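Local coordinates for transcriptional regulatory protein FixJ (Sinorhizobium meliloti, PDB 1DBW), which switches on transcription of the nitrogen-fixation regulators nifA and fixK once activated by FixL, the fragment here being its receiver domain, at residues V91-K95 with A96-D100; D100-E103 with K104-D108; T109-I112 with E113-R117. The protein carries 2 engineered substitutions. All blocks are in the same frame, centred on the assembly; numbering follows the deposited sequence.

Contact 1. Residues V91-K95 with A96-D100; sequences VEAMK and AGAVD
Ala98 N reaches back to Ala93 O (3.1 Å, N-H...O angle 159°) and Gly97 N to Met94 O (3.2 Å), the pair of backbone bonds that makes a Schellman motif at the C-terminus of helix 87-95. The second donor stands well above the plane of the Met94 carbonyl. Just before these, Ala96 N bonds to Glu92 O at 2.9 Å in the i to i+4 pattern. Gly97 turns the chain with a positive phi, a conformation that glycine adopts readily.

The side chains pack along the same stretch. Ala98 CB lies against Ala93 CB (4.3 Å), and both methyls reach Val80 of the adjacent strand 78-82. Met94 has CG beside its backbone N and bends again at chi2 (-49°) and chi3 (-75°). This fold of the chain lays Met94 SD 3.7 Å from Asp100 CA and Met94 CE 3.5 Å from Ala98 O.

A water donates to both Met94 O and Ala98 O, at 2.7 Å each, bridging the last helical turn to the outgoing chain. The Schellman bonds and this water give Ala93 O and Met94 O partners where the regular bonding pattern stops, while the thioether covers the backbone that enters strand 100-103.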
loop_
_atom_site.group_PDB
_atom_site.type_symbol
_atom_site.label_atom_id
_atom_site.label_comp_id
_atom_site.label_asym_id
_atom_site.label_seq_id
_atom_site.Cartn_x
_atom_site.Cartn_y
_atom_site.Cartn_z
ATOM N N VAL A 91 -10.979 -6.490 7.613
ATOM C CA VAL A 91 -11.846 -5.673 8.450
ATOM C C VAL A 91 -11.025 -4.628 9.206
ATOM O O VAL A 91 -11.374 -3.451 9.203
ATOM C CB VAL A 91 -12.661 -6.592 9.435
ATOM C CG1 VAL A 91 -13.456 -5.778 10.425
ATOM C CG2 VAL A 91 -13.579 -7.514 8.613
ATOM N N GLU A 92 -9.884 -5.056 9.737
ATOM C CA GLU A 92 -9.003 -4.185 10.505
ATOM C C GLU A 92 -8.345 -3.115 9.644
ATOM O O GLU A 92 -8.167 -1.994 10.094
ATOM C CB GLU A 92 -7.975 -5.001 11.278
ATOM C CG GLU A 92 -8.601 -5.787 12.445
ATOM C CD GLU A 92 -9.445 -4.908 13.393
ATOM O OE1 GLU A 92 -10.576 -5.317 13.756
ATOM O OE2 GLU A 92 -8.983 -3.801 13.767
ATOM N N ALA A 93 -8.099 -3.448 8.385
ATOM C CA ALA A 93 -7.492 -2.514 7.445
ATOM C C ALA A 93 -8.453 -1.369 7.174
ATOM O O ALA A 93 -8.048 -0.195 7.214
ATOM C CB ALA A 93 -7.120 -3.229 6.144
ATOM N N MET A 94 -9.739 -1.692 6.979
ATOM C CA MET A 94 -10.738 -0.669 6.723
ATOM C C MET A 94 -10.973 0.171 7.962
ATOM O O MET A 94 -11.167 1.375 7.850
ATOM C CB MET A 94 -12.057 -1.255 6.216
ATOM C CG MET A 94 -11.926 -1.997 4.921
ATOM S SD MET A 94 -10.995 -1.001 3.678
ATOM C CE MET A 94 -12.196 0.126 3.280
ATOM N N LYS A 95 -10.987 -0.478 9.132
ATOM C CA LYS A 95 -11.162 0.219 10.406
ATOM C C LYS A 95 -10.003 1.194 10.659
ATOM O O LYS A 95 -10.202 2.288 11.180
ATOM C CB LYS A 95 -11.246 -0.781 11.567
ATOM C CG LYS A 95 -11.424 -0.096 12.919
ATOM C CD LYS A 95 -12.065 -1.017 13.951
ATOM C CE LYS A 95 -12.514 -0.218 15.178
ATOM N NZ LYS A 95 -13.462 -0.995 16.050
ATOM N N ALA A 96 -8.815 0.808 10.207
ATOM C CA ALA A 96 -7.588 1.605 10.354
ATOM C C ALA A 96 -7.492 2.778 9.369
ATOM O O ALA A 96 -6.542 3.573 9.436
ATOM C CB ALA A 96 -6.363 0.704 10.215
ATOM N N GLY A 97 -8.438 2.870 8.441
ATOM C CA GLY A 97 -8.434 3.997 7.514
ATOM C C GLY A 97 -7.990 3.751 6.088
ATOM O O GLY A 97 -7.924 4.686 5.278
ATOM N N ALA A 98 -7.775 2.490 5.742
ATOM C CA ALA A 98 -7.385 2.154 4.369
ATOM C C ALA A 98 -8.509 2.573 3.421
ATOM O O ALA A 98 -9.682 2.539 3.776
ATOM C CB ALA A 98 -7.149 0.622 4.261
ATOM N N VAL A 99 -8.141 3.050 2.238
ATOM C CA VAL A 99 -9.088 3.441 1.209
ATOM C C VAL A 99 -9.786 2.162 0.768
ATOM O O VAL A 99 -10.971 2.160 0.452
ATOM C CB VAL A 99 -8.343 4.041 -0.023
ATOM C CG1 VAL A 99 -9.271 4.084 -1.257
ATOM C CG2 VAL A 99 -7.803 5.429 0.314
ATOM N N ASP A 100 -9.028 1.076 0.721
ATOM C CA ASP A 100 -9.581 -0.216 0.326
ATOM C C ASP A 100 -8.626 -1.324 0.690
ATOM O O ASP A 100 -7.483 -1.085 1.057
ATOM C CB ASP A 100 -9.837 -0.276 -1.185
ATOM C CG ASP A 100 -10.976 -1.248 -1.565
ATOM O OD1 ASP A 100 -11.551 -1.959 -0.695
ATOM O OD2 ASP A 100 -11.324 -1.279 -2.758
HETATM O O HOH W 1 -11.464 2.935 5.707
#

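Contact 2. Residues D100-E103 with K104-D108; sequences DFIE and KPFED
Glu103 and Lys104 meet where strand 100-103 runs out into the loop, and Ile102 is met four residues on by Phe106. Glu103 has CG anti to its own N (chi1 179°) and beside its carbonyl, which brings CG to 3.4 Å from Lys104 N and 3.6 Å from Lys104 O. The extended chain then delivers OE2 to the backbone N of Gly85, tying the strand end to the neighbouring loop.

Lys104 departs differently: CG lies beside the backbone N, and a bend at chi3 (-83°) leads to NZ, which forms a salt bridge with Asp54. Asp54 belongs to the magnesium-binding site and is the predicted phosphorylation site, and this is the lysine of the receiver-domain active site. The Lys104-Pro105 peptide is cis, as is common in receiver domains. Phe106 points its CB toward the strand.

There CG2 of Ile102 touches Phe106 CB at 3.5 Å and CG at 3.7 Å, approaching the ring obliquely, with the two side chains crossing at about a right angle. Glu103 O lies near the ring plane at its edge, 3.9 Å from Phe106 CB.

Strand 100-103 bounds the parallel sheet, bonded through its backbone to strand 78-82; Ile102 and Phe106 both pack on Ile111 of helix 108-119, while Phe101 meets Ala90 and Met94 of helix 87-95.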
loop_
_atom_site.group_PDB
_atom_site.type_symbol
_atom_site.label_atom_id
_atom_site.label_comp_id
_atom_site.label_asym_id
_atom_site.label_seq_id
_atom_site.Cartn_x
_atom_site.Cartn_y
_atom_site.Cartn_z
ATOM N N ASP A 100 -9.028 1.076 0.721
ATOM C CA ASP A 100 -9.581 -0.216 0.326
ATOM C C ASP A 100 -8.626 -1.324 0.690
ATOM O O ASP A 100 -7.483 -1.085 1.057
ATOM C CB ASP A 100 -9.837 -0.276 -1.185
ATOM C CG ASP A 100 -10.976 -1.248 -1.565
ATOM O OD1 ASP A 100 -11.551 -1.959 -0.695
ATOM O OD2 ASP A 100 -11.324 -1.279 -2.758
ATOM N N PHE A 101 -9.135 -2.544 0.659
ATOM C CA PHE A 101 -8.292 -3.698 0.898
ATOM C C PHE A 101 -8.434 -4.499 -0.384
ATOM O O PHE A 101 -9.414 -4.335 -1.129
ATOM C CB PHE A 101 -8.796 -4.580 2.059
ATOM C CG PHE A 101 -10.088 -5.295 1.757
ATOM C CD1 PHE A 101 -10.088 -6.604 1.252
ATOM C CD2 PHE A 101 -11.314 -4.647 1.941
ATOM C CE1 PHE A 101 -11.305 -7.257 0.937
ATOM C CE2 PHE A 101 -12.509 -5.278 1.639
ATOM C CZ PHE A 101 -12.507 -6.597 1.132
ATOM N N ILE A 102 -7.437 -5.316 -0.662
ATOM C CA ILE A 102 -7.489 -6.197 -1.810
ATOM C C ILE A 102 -7.036 -7.566 -1.358
ATOM O O ILE A 102 -5.900 -7.748 -0.973
ATOM C CB ILE A 102 -6.557 -5.761 -2.922
ATOM C CG1 ILE A 102 -6.952 -4.362 -3.429
ATOM C CG2 ILE A 102 -6.609 -6.798 -4.066
ATOM C CD1 ILE A 102 -8.280 -4.302 -4.126
ATOM N N GLU A 103 -7.932 -8.539 -1.438
ATOM C CA GLU A 103 -7.615 -9.903 -1.037
ATOM C C GLU A 103 -6.850 -10.640 -2.151
ATOM O O GLU A 103 -7.209 -10.550 -3.327
ATOM C CB GLU A 103 -8.939 -10.635 -0.730
ATOM C CG GLU A 103 -8.771 -12.093 -0.327
ATOM C CD GLU A 103 -10.108 -12.834 -0.216
ATOM O OE1 GLU A 103 -11.197 -12.224 -0.356
ATOM O OE2 GLU A 103 -10.060 -14.058 -0.017
ATOM N N LYS A 104 -5.781 -11.332 -1.766
ATOM C CA LYS A 104 -4.967 -12.120 -2.664
ATOM C C LYS A 104 -5.606 -13.492 -2.931
ATOM O O LYS A 104 -6.294 -14.043 -2.056
ATOM C CB LYS A 104 -3.597 -12.378 -2.028
ATOM C CG LYS A 104 -2.762 -11.155 -1.831
ATOM C CD LYS A 104 -1.328 -11.495 -1.483
ATOM C CE LYS A 104 -1.156 -11.779 -0.006
ATOM N NZ LYS A 104 0.284 -11.872 0.320
ATOM N N PRO A 105 -5.452 -14.022 -4.162
ATOM C CA PRO A 105 -4.742 -13.432 -5.310
ATOM C C PRO A 105 -5.675 -12.425 -5.968
ATOM O O PRO A 105 -6.917 -12.511 -5.824
ATOM C CB PRO A 105 -4.522 -14.629 -6.250
ATOM C CG PRO A 105 -4.699 -15.844 -5.357
ATOM C CD PRO A 105 -5.801 -15.433 -4.430
ATOM N N PHE A 106 -5.096 -11.443 -6.667
ATOM C CA PHE A 106 -5.909 -10.436 -7.335
ATOM C C PHE A 106 -5.485 -10.273 -8.783
ATOM O O PHE A 106 -4.352 -10.594 -9.130
ATOM C CB PHE A 106 -5.776 -9.081 -6.622
ATOM C CG PHE A 106 -4.349 -8.654 -6.401
ATOM C CD1 PHE A 106 -3.618 -8.064 -7.436
ATOM C CD2 PHE A 106 -3.710 -8.897 -5.197
ATOM C CE1 PHE A 106 -2.263 -7.731 -7.282
ATOM C CE2 PHE A 106 -2.361 -8.569 -5.028
ATOM C CZ PHE A 106 -1.631 -7.983 -6.080
ATOM N N GLU A 107 -6.394 -9.750 -9.601
ATOM C CA GLU A 107 -6.118 -9.483 -11.005
ATOM C C GLU A 107 -5.410 -8.133 -11.036
ATOM O O GLU A 107 -5.739 -7.227 -10.261
ATOM C CB GLU A 107 -7.407 -9.299 -11.830
ATOM C CG GLU A 107 -8.371 -10.452 -11.843
ATOM C CD GLU A 107 -8.145 -11.415 -12.988
ATOM O OE1 GLU A 107 -7.427 -11.069 -13.961
ATOM O OE2 GLU A 107 -8.704 -12.536 -12.907
ATOM N N ASP A 108 -4.528 -7.974 -12.000
ATOM C CA ASP A 108 -3.812 -6.718 -12.153
ATOM C C ASP A 108 -4.791 -5.568 -12.349
ATOM O O ASP A 108 -4.631 -4.510 -11.757
ATOM C CB ASP A 108 -2.872 -6.791 -13.356
ATOM C CG ASP A 108 -1.728 -7.770 -13.141
ATOM O OD1 ASP A 108 -1.387 -8.059 -11.976
ATOM O OD2 ASP A 108 -1.170 -8.239 -14.145
#

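Contact 3. Residues T109-I112 with E113-R117; sequences TVII and EAIER
Four successive i to i+4 backbone bonds, from Glu113 N to Thr109 O (3.0 Å) through to Glu116 N on Ile112 O (3.0 Å), carry the alpha-helix 108-119 across this contact. It is the last helix of the doubly wound receiver fold, and its inner face is isoleucine and alanine. Ile111 and Ile115 stand one turn apart and cross obliquely, CG1 of the first meeting CD1 of the second at 4.0 Å. Ile115 brings its CG1 to 3.2 Å from Ile111 O. Beyond the helix, Ile111 packs on Met22 and Ile115 on Leu23 of helix 13-25, while Ala114 and Val110 lean on Ile102 of strand 100-103.

Ile112 and Glu116 run side by side, pointing the same way. Glu116, extended beyond CG, brings its CG to 3.1 Å from Ile112 O and its OE1 to 3.6 Å from Ile112 CG2.

Glu113 keeps CG beside its own N (chi1 -59°) and near Thr109 O, then bends at chi2 toward Arg117. A salt bridge forms there, its hydrogen bond weak, and Arg117 has a second carboxylate partner in Glu120 through NH2. Glu113 OE1 meets the Arg117 guanidinium at its edge and in its plane, 3.3 Å from Arg117 NH1.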
loop_
_atom_site.group_PDB
_atom_site.type_symbol
_atom_site.label_atom_id
_atom_site.label_comp_id
_atom_site.label_asym_id
_atom_site.label_seq_id
_atom_site.Cartn_x
_atom_site.Cartn_y
_atom_site.Cartn_z
ATOM N N THR A 109 -5.849 -5.780 -13.132
ATOM C CA THR A 109 -6.801 -4.700 -13.353
ATOM C C THR A 109 -7.444 -4.235 -12.052
ATOM O O THR A 109 -7.650 -3.047 -11.859
ATOM C CB THR A 109 -7.895 -5.107 -14.350
ATOM O OG1 THR A 109 -8.588 -6.242 -13.827
ATOM C CG2 THR A 109 -7.276 -5.463 -15.692
ATOM N N VAL A 110 -7.655 -5.164 -11.122
ATOM C CA VAL A 110 -8.278 -4.836 -9.852
ATOM C C VAL A 110 -7.410 -3.985 -8.925
ATOM O O VAL A 110 -7.917 -3.031 -8.312
ATOM C CB VAL A 110 -8.749 -6.102 -9.102
ATOM C CG1 VAL A 110 -9.126 -5.781 -7.667
ATOM C CG2 VAL A 110 -9.955 -6.664 -9.805
ATOM N N ILE A 111 -6.124 -4.311 -8.824
ATOM C CA ILE A 111 -5.260 -3.522 -7.964
ATOM C C ILE A 111 -5.030 -2.163 -8.630
ATOM O O ILE A 111 -4.953 -1.147 -7.950
ATOM C CB ILE A 111 -3.924 -4.230 -7.662
ATOM C CG1 ILE A 111 -3.148 -3.459 -6.588
ATOM C CG2 ILE A 111 -3.071 -4.348 -8.901
ATOM C CD1 ILE A 111 -3.887 -3.294 -5.310
ATOM N N ILE A 112 -4.932 -2.141 -9.951
ATOM C CA ILE A 112 -4.740 -0.855 -10.651
ATOM C C ILE A 112 -5.945 0.079 -10.400
ATOM O O ILE A 112 -5.785 1.270 -10.132
ATOM C CB ILE A 112 -4.511 -1.089 -12.160
ATOM C CG1 ILE A 112 -3.118 -1.700 -12.364
ATOM C CG2 ILE A 112 -4.648 0.223 -12.958
ATOM C CD1 ILE A 112 -2.882 -2.264 -13.754
ATOM N N GLU A 113 -7.160 -0.457 -10.467
ATOM C CA GLU A 113 -8.336 0.372 -10.215
ATOM C C GLU A 113 -8.349 0.900 -8.782
ATOM O O GLU A 113 -8.698 2.060 -8.559
ATOM C CB GLU A 113 -9.623 -0.400 -10.514
ATOM C CG GLU A 113 -9.710 -0.889 -11.957
ATOM C CD GLU A 113 -10.480 0.050 -12.870
ATOM O OE1 GLU A 113 -10.376 1.283 -12.680
ATOM O OE2 GLU A 113 -11.186 -0.451 -13.785
ATOM N N ALA A 114 -7.975 0.057 -7.819
ATOM C CA ALA A 114 -7.923 0.472 -6.422
ATOM C C ALA A 114 -6.901 1.607 -6.232
ATOM O O ALA A 114 -7.186 2.580 -5.538
ATOM C CB ALA A 114 -7.584 -0.718 -5.528
ATOM N N ILE A 115 -5.714 1.472 -6.842
ATOM C CA ILE A 115 -4.688 2.498 -6.734
ATOM C C ILE A 115 -5.165 3.816 -7.359
ATOM O O ILE A 115 -4.971 4.888 -6.790
ATOM C CB ILE A 115 -3.345 2.042 -7.420
ATOM C CG1 ILE A 115 -2.754 0.838 -6.662
ATOM C CG2 ILE A 115 -2.377 3.239 -7.476
ATOM C CD1 ILE A 115 -1.574 0.133 -7.376
ATOM N N GLU A 116 -5.836 3.736 -8.506
ATOM C CA GLU A 116 -6.369 4.954 -9.136
ATOM C C GLU A 116 -7.437 5.604 -8.227
ATOM O O GLU A 116 -7.440 6.825 -8.031
ATOM C CB GLU A 116 -6.931 4.613 -10.519
ATOM C CG GLU A 116 -5.870 4.056 -11.460
ATOM C CD GLU A 116 -6.437 3.646 -12.813
ATOM O OE1 GLU A 116 -5.648 3.543 -13.780
ATOM O OE2 GLU A 116 -7.662 3.413 -12.909
ATOM N N ARG A 117 -8.256 4.776 -7.591
ATOM C CA ARG A 117 -9.295 5.272 -6.673
ATOM C C ARG A 117 -8.629 5.973 -5.495
ATOM O O ARG A 117 -9.065 7.046 -5.074
ATOM C CB ARG A 117 -10.125 4.111 -6.123
ATOM C CG ARG A 117 -11.629 4.190 -6.383
ATOM C CD ARG A 117 -11.984 3.966 -7.850
ATOM N NE ARG A 117 -11.520 5.058 -8.706
ATOM C CZ ARG A 117 -10.953 4.887 -9.900
ATOM N NH1 ARG A 117 -10.787 3.658 -10.387
ATOM N NH2 ARG A 117 -10.536 5.944 -10.598
#

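How the contacts relate
The three contacts follow the closing part of the receiver domain: helix end, outermost strand, active-site loop, final helix. Contacts 1 and 2 share Asp100 and touch where Met94 SD lies 3.9 Å from Phe101 N. Contacts 2 and 3 interlock more widely, Ile102 CG1 on Ile111 CD1 and Phe106 CE1 on Ile111 CG2, each 3.8 Å; contacts 1 and 3 do not touch. Contact 2, mostly at the surface, has no hydrogen bond across its segments: it joins Ile102-Phe106 packing to charged groups with outside partners, and it alone reaches Asp54, the predicted phosphorylation site, through its lysine. Contacts 1 and 3, partly buried, rest on backbone capping with water and on regular helical bonding respectively.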